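Local coordinates for core protein VP4 (Bluetongue virus, PDB 2JHP), which is an inner-core RNA-capping enzyme that binds guanine and S-adenosyl-L-homocysteine, each in two pockets, and probably methylates the cap of viral transcripts, at residues V456-S461 and D635-L640; L477-P482 and V512-L517; E505-P510 and D567-F572; C518-L523 and S552-V557. One frame throughout, in Å; residues are numbered along the deposited sequence.

Interaction 1 of 4, residues V456-S461 and D635-L640; sequences VMLNGS and DSWLEL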
loop_
_atom_site.group_PDB
_atom_site.type_symbol
_atom_site.label_atom_id
_atom_site.label_comp_id
_atom_site.label_asym_id
_atom_site.label_seq_id
_atom_site.Cartn_x
_atom_site.Cartn_y
_atom_site.Cartn_z
ATOM N N VAL A 456 -20.540 -4.963 6.877
ATOM C CA VAL A 456 -19.380 -4.187 7.296
ATOM C C VAL A 456 -19.835 -3.108 8.263
ATOM O O VAL A 456 -19.341 -3.040 9.388
ATOM C CB VAL A 456 -18.640 -3.529 6.083
ATOM C CG1 VAL A 456 -17.471 -2.692 6.560
ATOM C CG2 VAL A 456 -18.165 -4.571 5.099
ATOM N N MET A 457 -20.781 -2.281 7.817
ATOM C CA MET A 457 -21.405 -1.250 8.643
ATOM C C MET A 457 -21.867 -1.752 10.014
ATOM O O MET A 457 -21.589 -1.130 11.048
ATOM C CB MET A 457 -22.604 -0.663 7.914
ATOM C CG MET A 457 -22.262 0.407 6.916
ATOM S SD MET A 457 -23.731 1.084 6.141
ATOM C CE MET A 457 -24.481 1.985 7.484
ATOM N N LEU A 458 -22.567 -2.879 10.015
ATOM C CA LEU A 458 -23.156 -3.418 11.236
ATOM C C LEU A 458 -22.137 -4.049 12.200
ATOM O O LEU A 458 -22.350 -4.059 13.412
ATOM C CB LEU A 458 -24.308 -4.379 10.902
ATOM C CG LEU A 458 -25.505 -3.694 10.224
ATOM C CD1 LEU A 458 -26.363 -4.642 9.414
ATOM C CD2 LEU A 458 -26.351 -2.971 11.248
ATOM N N ASN A 459 -21.037 -4.564 11.661
ATOM C CA ASN A 459 -20.006 -5.219 12.464
ATOM C C ASN A 459 -18.850 -4.305 12.804
ATOM O O ASN A 459 -18.268 -4.415 13.875
ATOM C CB ASN A 459 -19.437 -6.423 11.720
ATOM C CG ASN A 459 -20.441 -7.533 11.542
ATOM O OD1 ASN A 459 -21.585 -7.438 11.986
ATOM N ND2 ASN A 459 -20.012 -8.605 10.883
ATOM N N GLY A 460 -18.514 -3.422 11.870
ATOM C CA GLY A 460 -17.302 -2.611 11.941
ATOM C C GLY A 460 -17.326 -1.468 12.935
ATOM O O GLY A 460 -16.293 -1.136 13.510
ATOM N N SER A 461 -18.498 -0.870 13.135
ATOM C CA SER A 461 -18.615 0.359 13.913
ATOM C C SER A 461 -18.622 0.144 15.424
ATOM O O SER A 461 -19.500 -0.537 15.964
ATOM C CB SER A 461 -19.854 1.142 13.500
ATOM O OG SER A 461 -19.994 2.328 14.264
ATOM N N ASP A 635 -29.569 -6.455 16.657
ATOM C CA ASP A 635 -29.934 -6.504 18.074
ATOM C C ASP A 635 -28.965 -5.678 18.915
ATOM O O ASP A 635 -29.382 -5.004 19.853
ATOM C CB ASP A 635 -30.010 -7.947 18.593
ATOM C CG ASP A 635 -31.176 -8.732 17.995
ATOM O OD1 ASP A 635 -32.276 -8.158 17.820
ATOM O OD2 ASP A 635 -30.994 -9.937 17.714
ATOM N N SER A 636 -27.683 -5.714 18.554
ATOM C CA SER A 636 -26.666 -4.917 19.234
ATOM C C SER A 636 -26.994 -3.423 19.174
ATOM O O SER A 636 -27.005 -2.749 20.209
ATOM C CB SER A 636 -25.275 -5.201 18.661
ATOM O OG SER A 636 -24.263 -4.868 19.597
ATOM N N TRP A 637 -27.279 -2.914 17.976
ATOM C CA TRP A 637 -27.670 -1.514 17.812
ATOM C C TRP A 637 -29.086 -1.274 18.337
ATOM O O TRP A 637 -29.390 -0.192 18.830
ATOM C CB TRP A 637 -27.580 -1.072 16.348
ATOM C CG TRP A 637 -26.210 -1.129 15.756
ATOM C CD1 TRP A 637 -25.744 -2.056 14.877
ATOM C CD2 TRP A 637 -25.133 -0.213 15.976
ATOM N NE1 TRP A 637 -24.441 -1.796 14.545
ATOM C CE2 TRP A 637 -24.039 -0.665 15.201
ATOM C CE3 TRP A 637 -24.981 0.940 16.752
ATOM C CZ2 TRP A 637 -22.810 -0.006 15.181
ATOM C CZ3 TRP A 637 -23.759 1.599 16.728
ATOM C CH2 TRP A 637 -22.689 1.122 15.949
ATOM N N LEU A 638 -29.943 -2.287 18.213
ATOM C CA LEU A 638 -31.312 -2.227 18.730
ATOM C C LEU A 638 -31.301 -2.048 20.241
ATOM O O LEU A 638 -31.910 -1.115 20.758
ATOM C CB LEU A 638 -32.101 -3.486 18.358
ATOM C CG LEU A 638 -32.706 -3.569 16.959
ATOM C CD1 LEU A 638 -33.119 -4.998 16.662
ATOM C CD2 LEU A 638 -33.896 -2.632 16.826
ATOM N N GLU A 639 -30.585 -2.934 20.933
ATOM C CA GLU A 639 -30.402 -2.859 22.384
ATOM C C GLU A 639 -29.467 -1.716 22.815
ATOM O O GLU A 639 -29.223 -1.521 24.014
ATOM C CB GLU A 639 -29.917 -4.202 22.942
ATOM C CG GLU A 639 -30.940 -5.328 22.836
ATOM C CD GLU A 639 -30.599 -6.519 23.720
ATOM O OE1 GLU A 639 -30.790 -6.433 24.958
ATOM O OE2 GLU A 639 -30.149 -7.549 23.169
ATOM N N LEU A 640 -28.951 -0.969 21.838
ATOM C CA LEU A 640 -28.209 0.259 22.112
ATOM C C LEU A 640 -29.098 1.498 22.018
ATOM O O LEU A 640 -28.960 2.411 22.826
ATOM C CB LEU A 640 -26.997 0.399 21.188
ATOM C CG LEU A 640 -26.081 1.608 21.429
ATOM C CD1 LEU A 640 -24.620 1.215 21.292
ATOM C CD2 LEU A 640 -26.429 2.781 20.502
#
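W637 reaches out from helix 635-641 and lays the edge of its indole against the C-terminal end of helix 453-460, meeting L458 in its last turn and S461 just after it. Its pyrrole side meets L458. W637 NE1 donates to the L458 carbonyl O at 3.3 Å, with an N-H...O angle of 154°. The approach is bent, at 116° to the C=O, and O lies somewhat out of the indole plane. Beside this bond the L458 side chain runs obliquely past the ring and rests CD2 on W637 CD1 at 3.8 Å. The benzene side meets S461: its CB lies 3.6 Å from W637 CZ2 and its OG 3.4 Å from W637 CH2. With chi1 at 179°, S461 OG extends away from its own backbone N; there it bonds to D567 OD1 and F569 N, so its contact with the indole is packing alone. F569 and F572 of helix 568-576 also meet the W637 ring at steep angles. One buried side chain thus bridges the two helices. The sole polar group of the indole finds a carbonyl near a helix C-terminus, and carbon contacts on both sides of that bond help fix the rotation of the ring.

Interaction 2 of 4, residues L477-P482 and V512-L517; sequences LMWRYP and VPDISL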
loop_
_atom_site.group_PDB
_atom_site.type_symbol
_atom_site.label_atom_id
_atom_site.label_comp_id
_atom_site.label_asym_id
_atom_site.label_seq_id
_atom_site.Cartn_x
_atom_site.Cartn_y
_atom_site.Cartn_z
ATOM N N LEU A 477 -9.846 12.156 7.011
ATOM C CA LEU A 477 -8.444 12.453 7.298
ATOM C C LEU A 477 -8.032 13.803 6.765
ATOM O O LEU A 477 -7.204 14.459 7.369
ATOM C CB LEU A 477 -7.506 11.349 6.762
ATOM C CG LEU A 477 -7.656 9.970 7.409
ATOM C CD1 LEU A 477 -7.085 8.850 6.546
ATOM C CD2 LEU A 477 -7.037 9.988 8.795
ATOM N N MET A 478 -8.593 14.223 5.639
ATOM C CA MET A 478 -8.394 15.594 5.194
ATOM C C MET A 478 -8.777 16.564 6.340
ATOM O O MET A 478 -8.069 17.534 6.634
ATOM C CB MET A 478 -9.198 15.912 3.939
ATOM C CG MET A 478 -8.519 15.454 2.674
ATOM S SD MET A 478 -9.415 15.951 1.194
ATOM C CE MET A 478 -8.525 15.039 -0.058
ATOM N N TRP A 479 -9.886 16.240 6.999
ATOM C CA TRP A 479 -10.541 17.103 7.970
ATOM C C TRP A 479 -9.870 17.095 9.342
ATOM O O TRP A 479 -9.727 18.142 9.960
ATOM C CB TRP A 479 -12.001 16.661 8.064
ATOM C CG TRP A 479 -12.859 17.357 9.049
ATOM C CD1 TRP A 479 -12.921 18.686 9.289
ATOM C CD2 TRP A 479 -13.836 16.745 9.893
ATOM N NE1 TRP A 479 -13.861 18.951 10.259
ATOM C CE2 TRP A 479 -14.439 17.772 10.645
ATOM C CE3 TRP A 479 -14.250 15.420 10.099
ATOM C CZ2 TRP A 479 -15.436 17.520 11.592
ATOM C CZ3 TRP A 479 -15.241 15.167 11.038
ATOM C CH2 TRP A 479 -15.816 16.210 11.777
ATOM N N ARG A 480 -9.460 15.909 9.794
ATOM C CA ARG A 480 -8.861 15.701 11.111
ATOM C C ARG A 480 -7.328 15.846 11.104
ATOM O O ARG A 480 -6.744 16.350 12.069
ATOM C CB ARG A 480 -9.278 14.328 11.667
ATOM C CG ARG A 480 -8.693 13.955 13.037
ATOM C CD ARG A 480 -9.674 14.159 14.171
ATOM N NE ARG A 480 -10.456 12.956 14.465
ATOM C CZ ARG A 480 -11.603 12.952 15.147
ATOM N NH1 ARG A 480 -12.126 14.091 15.609
ATOM N NH2 ARG A 480 -12.235 11.808 15.367
ATOM N N TYR A 481 -6.680 15.411 10.026
ATOM C CA TYR A 481 -5.222 15.489 9.930
ATOM C C TYR A 481 -4.756 16.184 8.651
ATOM O O TYR A 481 -4.224 15.535 7.754
ATOM C CB TYR A 481 -4.601 14.099 10.031
ATOM C CG TYR A 481 -4.928 13.355 11.302
ATOM C CD1 TYR A 481 -5.917 12.381 11.322
ATOM C CD2 TYR A 481 -4.237 13.621 12.486
ATOM C CE1 TYR A 481 -6.221 11.681 12.482
ATOM C CE2 TYR A 481 -4.533 12.930 13.667
ATOM C CZ TYR A 481 -5.530 11.958 13.655
ATOM O OH TYR A 481 -5.829 11.272 14.813
ATOM N N PRO A 482 -4.944 17.515 8.576
ATOM C CA PRO A 482 -4.649 18.361 7.417
ATOM C C PRO A 482 -3.245 18.291 6.797
ATOM O O PRO A 482 -3.099 18.635 5.628
ATOM C CB PRO A 482 -4.918 19.766 7.949
ATOM C CG PRO A 482 -5.954 19.552 8.972
ATOM C CD PRO A 482 -5.521 18.316 9.669
ATOM N N VAL A 512 -20.755 16.164 14.483
ATOM C CA VAL A 512 -21.251 16.951 13.354
ATOM C C VAL A 512 -21.436 16.074 12.081
ATOM O O VAL A 512 -20.706 15.093 11.899
ATOM C CB VAL A 512 -20.322 18.191 13.124
ATOM C CG1 VAL A 512 -19.028 17.796 12.439
ATOM C CG2 VAL A 512 -21.025 19.280 12.339
ATOM N N PRO A 513 -22.426 16.408 11.214
ATOM C CA PRO A 513 -22.702 15.603 10.028
ATOM C C PRO A 513 -21.782 15.911 8.843
ATOM O O PRO A 513 -22.265 16.248 7.752
ATOM C CB PRO A 513 -24.139 15.998 9.682
ATOM C CG PRO A 513 -24.213 17.434 10.074
ATOM C CD PRO A 513 -23.355 17.551 11.311
ATOM N N ASP A 514 -20.473 15.770 9.048
ATOM C CA ASP A 514 -19.500 16.088 8.005
ATOM C C ASP A 514 -19.538 15.144 6.789
ATOM O O ASP A 514 -19.875 13.969 6.911
ATOM C CB ASP A 514 -18.098 16.135 8.593
ATOM C CG ASP A 514 -17.077 16.638 7.605
ATOM O OD1 ASP A 514 -17.004 17.868 7.378
ATOM O OD2 ASP A 514 -16.357 15.787 7.043
ATOM N N ILE A 515 -19.190 15.696 5.629
ATOM C CA ILE A 515 -19.126 14.983 4.351
ATOM C C ILE A 515 -18.521 13.577 4.461
ATOM O O ILE A 515 -19.020 12.634 3.849
ATOM C CB ILE A 515 -18.384 15.856 3.293
ATOM C CG1 ILE A 515 -19.388 16.626 2.448
ATOM C CG2 ILE A 515 -17.517 15.038 2.355
ATOM C CD1 ILE A 515 -18.819 17.884 1.861
ATOM N N SER A 516 -17.460 13.452 5.260
ATOM C CA SER A 516 -16.803 12.181 5.539
ATOM C C SER A 516 -17.818 11.121 5.952
ATOM O O SER A 516 -17.708 9.960 5.581
ATOM C CB SER A 516 -15.760 12.382 6.645
ATOM O OG SER A 516 -16.354 12.813 7.854
ATOM N N LEU A 517 -18.805 11.546 6.731
ATOM C CA LEU A 517 -19.881 10.680 7.180
ATOM C C LEU A 517 -21.028 10.599 6.147
ATOM O O LEU A 517 -21.475 9.506 5.799
ATOM C CB LEU A 517 -20.395 11.182 8.535
ATOM C CG LEU A 517 -21.521 10.436 9.251
ATOM C CD1 LEU A 517 -21.061 9.059 9.710
ATOM C CD2 LEU A 517 -22.063 11.267 10.429
#
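W479, near the end of helix 470-480, lays one indole face on D514, the residue that opens an Asx turn in the loop leading to helix 523-533. The tight part is this stack. The carboxylate and indole planes lie 12° apart. D514 OD2 is 3.7 Å from W479 CE3. D514 CB sits 4.0 Å from the centroid of the W479 six-membered ring, a CH-pi contact over the face. Extended from the backbone N (chi1 177°), the W479 side chain carries its ring across to the loop, and NE1 bonds to S593 O. At the far end of the ring, V512 CG1 approaches obliquely to 3.6 Å from W479 CH2. The contact is looser toward S516, whose OG comes no nearer than 4.0 Å to W479 CE3. W479 is also the one touching residue that keeps some exposure; V512, D514 and S516 are buried. D514 is held under the ring by its own bonds: R60 forms a salt bridge with OD2, and the backbone N of E596 binds OD1. Within the turn, S516 N gives OD2 a nearly straight bond (167°) from above the carboxylate plane, while S516 OG donates to the anti lone pair of D514 OD2 at 3.1 Å.

Interaction 3 of 4, residues E505-P510 and D567-F572; sequences EPIPDP and DLFWWF
One face of the W570 indole is covered by the P508 ring. P508 CD stands over the five-membered ring, 3.7 Å from its centroid and 14° off the normal, in a CH-pi contact; P508 CG continues over the six-membered ring, 3.5 Å from W570 CZ2. I507 CG2 comes in obliquely, at 4.1 Å from W570 CD1. The W570 NE1 corner makes a weak bond to V512 O, further along the same loop. The second flat group, F569, is touched obliquely by I507, whose CD1 lies 3.5 Å from F569 CD2. The two branches of I507 therefore divide between consecutive aromatics, CD1 to F569 and CG2 to W570. W570 points across to the proline because its CG stands opposite the backbone N (chi1 173°). That N is itself engaged by the N-cap of the helix, W570 N donating to D567 OD2 at 3.1 Å, and R466 pairs with the same carboxylate oxygen. The contact joins the loop following strand 499-503 to the first turn of helix 568-576. Helix 470-480 packs alongside, F476 and W479 both touching P508 and W570, while R466 of strand 466-469 adjoins I507 and F569.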
loop_
_atom_site.group_PDB
_atom_site.type_symbol
_atom_site.label_atom_id
_atom_site.label_comp_id
_atom_site.label_asym_id
_atom_site.label_seq_id
_atom_site.Cartn_x
_atom_site.Cartn_y
_atom_site.Cartn_z
ATOM N N GLU A 505 -10.121 5.979 15.453
ATOM C CA GLU A 505 -10.384 7.397 15.637
ATOM C C GLU A 505 -11.704 7.589 16.403
ATOM O O GLU A 505 -12.725 6.997 16.014
ATOM C CB GLU A 505 -10.465 8.089 14.267
ATOM C CG GLU A 505 -9.127 8.283 13.578
ATOM C CD GLU A 505 -8.167 9.096 14.417
ATOM O OE1 GLU A 505 -8.616 9.815 15.341
ATOM O OE2 GLU A 505 -6.954 9.013 14.151
ATOM N N PRO A 506 -11.693 8.413 17.475
ATOM C CA PRO A 506 -12.911 8.605 18.271
ATOM C C PRO A 506 -13.965 9.365 17.482
ATOM O O PRO A 506 -13.624 10.183 16.630
ATOM C CB PRO A 506 -12.435 9.436 19.498
ATOM C CG PRO A 506 -11.222 10.151 19.036
ATOM C CD PRO A 506 -10.565 9.217 17.985
ATOM N N ILE A 507 -15.231 9.074 17.766
ATOM C CA ILE A 507 -16.352 9.834 17.225
ATOM C C ILE A 507 -16.090 11.321 17.440
ATOM O O ILE A 507 -15.700 11.717 18.534
ATOM C CB ILE A 507 -17.675 9.438 17.915
ATOM C CG1 ILE A 507 -17.972 7.946 17.716
ATOM C CG2 ILE A 507 -18.820 10.284 17.395
ATOM C CD1 ILE A 507 -19.047 7.380 18.640
ATOM N N PRO A 508 -16.274 12.149 16.396
ATOM C CA PRO A 508 -16.068 13.592 16.566
ATOM C C PRO A 508 -17.010 14.206 17.598
ATOM O O PRO A 508 -18.062 13.646 17.905
ATOM C CB PRO A 508 -16.388 14.159 15.186
ATOM C CG PRO A 508 -16.199 13.018 14.251
ATOM C CD PRO A 508 -16.659 11.820 15.013
ATOM N N ASP A 509 -16.619 15.360 18.124
ATOM C CA ASP A 509 -17.314 15.957 19.225
ATOM C C ASP A 509 -17.224 17.481 19.165
ATOM O O ASP A 509 -16.154 18.060 19.413
ATOM C CB ASP A 509 -16.711 15.440 20.536
ATOM C CG ASP A 509 -17.148 16.248 21.732
ATOM O OD1 ASP A 509 -16.276 16.831 22.406
ATOM O OD2 ASP A 509 -18.369 16.325 21.975
ATOM N N PRO A 510 -18.360 18.161 18.910
ATOM C CA PRO A 510 -19.710 17.693 18.566
ATOM C C PRO A 510 -19.787 16.749 17.392
ATOM O O PRO A 510 -19.065 16.937 16.416
ATOM C CB PRO A 510 -20.487 19.000 18.278
ATOM C CG PRO A 510 -19.469 20.085 18.246
ATOM C CD PRO A 510 -18.342 19.624 19.113
ATOM N N ASP A 567 -20.593 5.299 8.993
ATOM C CA ASP A 567 -20.427 4.929 10.410
ATOM C C ASP A 567 -21.728 5.061 11.204
ATOM O O ASP A 567 -22.189 6.167 11.491
ATOM C CB ASP A 567 -19.270 5.712 11.060
ATOM C CG ASP A 567 -18.884 5.162 12.441
ATOM O OD1 ASP A 567 -18.620 3.950 12.555
ATOM O OD2 ASP A 567 -18.823 5.939 13.419
ATOM N N LEU A 568 -22.305 3.914 11.558
ATOM C CA LEU A 568 -23.530 3.860 12.354
ATOM C C LEU A 568 -23.408 4.567 13.697
ATOM O O LEU A 568 -24.268 5.359 14.063
ATOM C CB LEU A 568 -23.987 2.413 12.564
ATOM C CG LEU A 568 -24.707 1.744 11.388
ATOM C CD1 LEU A 568 -25.216 0.377 11.814
ATOM C CD2 LEU A 568 -25.863 2.599 10.874
ATOM N N PHE A 569 -22.338 4.283 14.429
ATOM C CA PHE A 569 -22.175 4.839 15.774
ATOM C C PHE A 569 -22.172 6.361 15.751
ATOM O O PHE A 569 -22.913 6.999 16.476
ATOM C CB PHE A 569 -20.886 4.336 16.417
ATOM C CG PHE A 569 -21.051 3.943 17.842
ATOM C CD1 PHE A 569 -20.791 2.640 18.256
ATOM C CD2 PHE A 569 -21.493 4.863 18.771
ATOM C CE1 PHE A 569 -20.964 2.269 19.583
ATOM C CE2 PHE A 569 -21.661 4.506 20.074
ATOM C CZ PHE A 569 -21.394 3.207 20.495
ATOM N N TRP A 570 -21.323 6.935 14.904
ATOM C CA TRP A 570 -21.245 8.381 14.722
ATOM C C TRP A 570 -22.567 8.942 14.171
ATOM O O TRP A 570 -23.050 9.982 14.629
ATOM C CB TRP A 570 -20.058 8.681 13.805
ATOM C CG TRP A 570 -19.888 10.081 13.360
ATOM C CD1 TRP A 570 -20.559 11.183 13.810
ATOM C CD2 TRP A 570 -18.938 10.551 12.400
ATOM N NE1 TRP A 570 -20.098 12.310 13.168
ATOM C CE2 TRP A 570 -19.102 11.947 12.297
ATOM C CE3 TRP A 570 -17.955 9.921 11.613
ATOM C CZ2 TRP A 570 -18.333 12.727 11.433
ATOM C CZ3 TRP A 570 -17.194 10.698 10.749
ATOM C CH2 TRP A 570 -17.383 12.088 10.676
ATOM N N TRP A 571 -23.149 8.230 13.209
ATOM C CA TRP A 571 -24.430 8.616 12.614
ATOM C C TRP A 571 -25.560 8.640 13.655
ATOM O O TRP A 571 -26.249 9.644 13.787
ATOM C CB TRP A 571 -24.772 7.708 11.429
ATOM C CG TRP A 571 -25.741 8.308 10.475
ATOM C CD1 TRP A 571 -25.469 9.206 9.486
ATOM C CD2 TRP A 571 -27.146 8.044 10.406
ATOM N NE1 TRP A 571 -26.618 9.523 8.803
ATOM C CE2 TRP A 571 -27.664 8.828 9.353
ATOM C CE3 TRP A 571 -28.024 7.229 11.143
ATOM C CZ2 TRP A 571 -29.019 8.825 9.018
ATOM C CZ3 TRP A 571 -29.367 7.221 10.804
ATOM C CH2 TRP A 571 -29.851 8.015 9.755
ATOM N N PHE A 572 -25.724 7.556 14.413
ATOM C CA PHE A 572 -26.691 7.538 15.513
ATOM C C PHE A 572 -26.409 8.664 16.498
ATOM O O PHE A 572 -27.337 9.228 17.096
ATOM C CB PHE A 572 -26.695 6.193 16.252
ATOM C CG PHE A 572 -27.301 5.054 15.469
ATOM C CD1 PHE A 572 -28.425 5.246 14.669
ATOM C CD2 PHE A 572 -26.764 3.773 15.557
ATOM C CE1 PHE A 572 -28.985 4.188 13.957
ATOM C CE2 PHE A 572 -27.321 2.711 14.850
ATOM C CZ PHE A 572 -28.433 2.922 14.049
#

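Interaction 4 of 4, residues C518-L523 and S552-V557; sequences CRFIGL and SGHLYV
V557 N bonds to G553 O at 2.9 Å, a regular turn of helix 551-561 that sets V557 and H554 side by side against F520 and L523. Opposite lies a type II beta turn, F520 to L523, closed by L523 N on F520 O at 3.2 Å. Its third residue, G522, has a positive phi of 92°, where a CB would press on the preceding carbonyl O, and it is the N-cap of helix 523-533. Across the contact nothing polar is exchanged; the chemistry is aromatic and aliphatic. H554 and F520 form a T-shaped pair with planes at 90° and centroids 4.6 Å apart. The imidazole supplies the edge, and its CE1 stands over the middle of the phenyl face. An extended first torsion (chi1 -171°) carries the H554 ring off the helix into the angle between F520 and L523. L523 then takes one imidazole face: its CD2 lies 3.8 Å from the H554 ring centroid, displaced toward the CD2-NE2 side. W571 of helix 568-576 meets the same imidazole at a shallow tilt, so the ring packs against a methyl group and an indole while its edge meets the phenyl. The two L523 methyls part company here, CD2 going to H554 while L523 CD1 rests on V557 CG1 at 3.6 Å.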
loop_
_atom_site.group_PDB
_atom_site.type_symbol
_atom_site.label_atom_id
_atom_site.label_comp_id
_atom_site.label_asym_id
_atom_site.label_seq_id
_atom_site.Cartn_x
_atom_site.Cartn_y
_atom_site.Cartn_z
ATOM N N CYS A 518 -21.470 11.762 5.657
ATOM C CA CYS A 518 -22.734 11.898 4.942
ATOM C C CYS A 518 -22.594 12.425 3.524
ATOM O O CYS A 518 -22.321 13.606 3.306
ATOM C CB CYS A 518 -23.696 12.793 5.730
ATOM S SG CYS A 518 -24.067 12.184 7.379
ATOM N N ARG A 519 -22.785 11.525 2.564
ATOM C CA ARG A 519 -22.875 11.893 1.157
ATOM C C ARG A 519 -24.177 11.331 0.585
ATOM O O ARG A 519 -25.054 12.093 0.195
ATOM C CB ARG A 519 -21.624 11.438 0.391
ATOM C CG ARG A 519 -20.373 12.300 0.717
ATOM C CD ARG A 519 -19.059 11.540 0.635
ATOM N NE ARG A 519 -18.849 10.722 1.829
ATOM C CZ ARG A 519 -18.743 9.398 1.833
ATOM N NH1 ARG A 519 -18.794 8.712 0.689
ATOM N NH2 ARG A 519 -18.570 8.760 2.983
ATOM N N PHE A 520 -24.300 10.002 0.587
ATOM C CA PHE A 520 -25.511 9.255 0.198
ATOM C C PHE A 520 -25.975 9.560 -1.222
ATOM O O PHE A 520 -27.182 9.693 -1.489
ATOM C CB PHE A 520 -26.650 9.455 1.206
ATOM C CG PHE A 520 -26.285 9.099 2.613
ATOM C CD1 PHE A 520 -26.322 10.064 3.614
ATOM C CD2 PHE A 520 -25.896 7.799 2.946
ATOM C CE1 PHE A 520 -25.988 9.745 4.917
ATOM C CE2 PHE A 520 -25.548 7.470 4.246
ATOM C CZ PHE A 520 -25.598 8.448 5.234
ATOM N N ILE A 521 -25.003 9.665 -2.124
ATOM C CA ILE A 521 -25.263 9.970 -3.524
ATOM C C ILE A 521 -26.029 8.812 -4.166
ATOM O O ILE A 521 -25.614 7.652 -4.086
ATOM C CB ILE A 521 -23.949 10.278 -4.303
ATOM C CG1 ILE A 521 -23.203 11.479 -3.689
ATOM C CG2 ILE A 521 -24.232 10.478 -5.789
ATOM C CD1 ILE A 521 -23.979 12.798 -3.680
ATOM N N GLY A 522 -27.162 9.139 -4.774
ATOM C CA GLY A 522 -27.968 8.145 -5.448
ATOM C C GLY A 522 -29.050 7.518 -4.592
ATOM O O GLY A 522 -29.814 6.669 -5.077
ATOM N N LEU A 523 -29.139 7.948 -3.334
ATOM C CA LEU A 523 -30.089 7.377 -2.381
ATOM C C LEU A 523 -31.530 7.302 -2.903
ATOM O O LEU A 523 -32.222 6.311 -2.668
ATOM C CB LEU A 523 -30.033 8.120 -1.039
ATOM C CG LEU A 523 -30.790 7.499 0.146
ATOM C CD1 LEU A 523 -30.158 6.181 0.581
ATOM C CD2 LEU A 523 -30.842 8.478 1.302
ATOM N N SER A 552 -36.263 7.234 9.012
ATOM C CA SER A 552 -36.274 5.768 9.151
ATOM C C SER A 552 -36.096 5.069 7.802
ATOM O O SER A 552 -35.364 4.070 7.706
ATOM C CB SER A 552 -37.575 5.290 9.813
ATOM O OG SER A 552 -38.705 5.474 8.965
ATOM N N GLY A 553 -36.763 5.595 6.767
ATOM C CA GLY A 553 -36.627 5.097 5.384
ATOM C C GLY A 553 -35.208 5.284 4.872
ATOM O O GLY A 553 -34.685 4.458 4.120
ATOM N N HIS A 554 -34.590 6.376 5.310
ATOM C CA HIS A 554 -33.201 6.692 5.017
ATOM C C HIS A 554 -32.263 5.596 5.503
ATOM O O HIS A 554 -31.331 5.230 4.804
ATOM C CB HIS A 554 -32.846 8.011 5.689
ATOM C CG HIS A 554 -31.515 8.556 5.296
ATOM N ND1 HIS A 554 -30.330 7.937 5.630
ATOM C CD2 HIS A 554 -31.179 9.676 4.614
ATOM C CE1 HIS A 554 -29.321 8.641 5.150
ATOM N NE2 HIS A 554 -29.809 9.701 4.530
ATOM N N LEU A 555 -32.513 5.077 6.701
ATOM C CA LEU A 555 -31.650 4.043 7.286
ATOM C C LEU A 555 -31.870 2.677 6.635
ATOM O O LEU A 555 -30.917 1.933 6.376
ATOM C CB LEU A 555 -31.855 3.942 8.809
ATOM C CG LEU A 555 -30.836 3.084 9.572
ATOM C CD1 LEU A 555 -29.432 3.692 9.558
ATOM C CD2 LEU A 555 -31.296 2.875 11.001
ATOM N N TYR A 556 -33.144 2.363 6.397
ATOM C CA TYR A 556 -33.547 1.092 5.833
ATOM C C TYR A 556 -33.011 0.970 4.409
ATOM O O TYR A 556 -32.521 -0.092 4.014
ATOM C CB TYR A 556 -35.071 0.951 5.872
ATOM C CG TYR A 556 -35.598 -0.231 5.084
ATOM C CD1 TYR A 556 -35.783 -1.479 5.690
ATOM C CD2 TYR A 556 -35.896 -0.104 3.724
ATOM C CE1 TYR A 556 -36.259 -2.566 4.958
ATOM C CE2 TYR A 556 -36.362 -1.176 2.984
ATOM C CZ TYR A 556 -36.548 -2.405 3.596
ATOM O OH TYR A 556 -37.024 -3.458 2.840
ATOM N N VAL A 557 -33.083 2.063 3.652
ATOM C CA VAL A 557 -32.600 2.057 2.277
ATOM C C VAL A 557 -31.073 1.952 2.220
ATOM O O VAL A 557 -30.548 1.108 1.495
ATOM C CB VAL A 557 -33.156 3.240 1.444
ATOM C CG1 VAL A 557 -32.400 3.390 0.140
ATOM C CG2 VAL A 557 -34.656 3.032 1.157
#

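Helix 568-576 is the hub. Interaction 3 lies on it, with its centre 13 Å from that of interaction 1, 11 Å from interaction 2 and 17 Å from interaction 4, and it touches all three. Toward interaction 1, S461 OG lies 2.7 Å from D567 OD1; toward interaction 2, Y481 OH lies 2.6 Å from E505 OE2, a probable hydrogen bond; toward interaction 4, W571 CZ2 lies 3.7 Å from H554 ND1. Interactions 1 and 2, centred 22 Å apart, do not touch. Along the chain interactions 2 and 3 interlock, their segments alternating. L477 and Y481 pack on helix 114-128, which carries R114, F117, G118 and R122 of one guanine site.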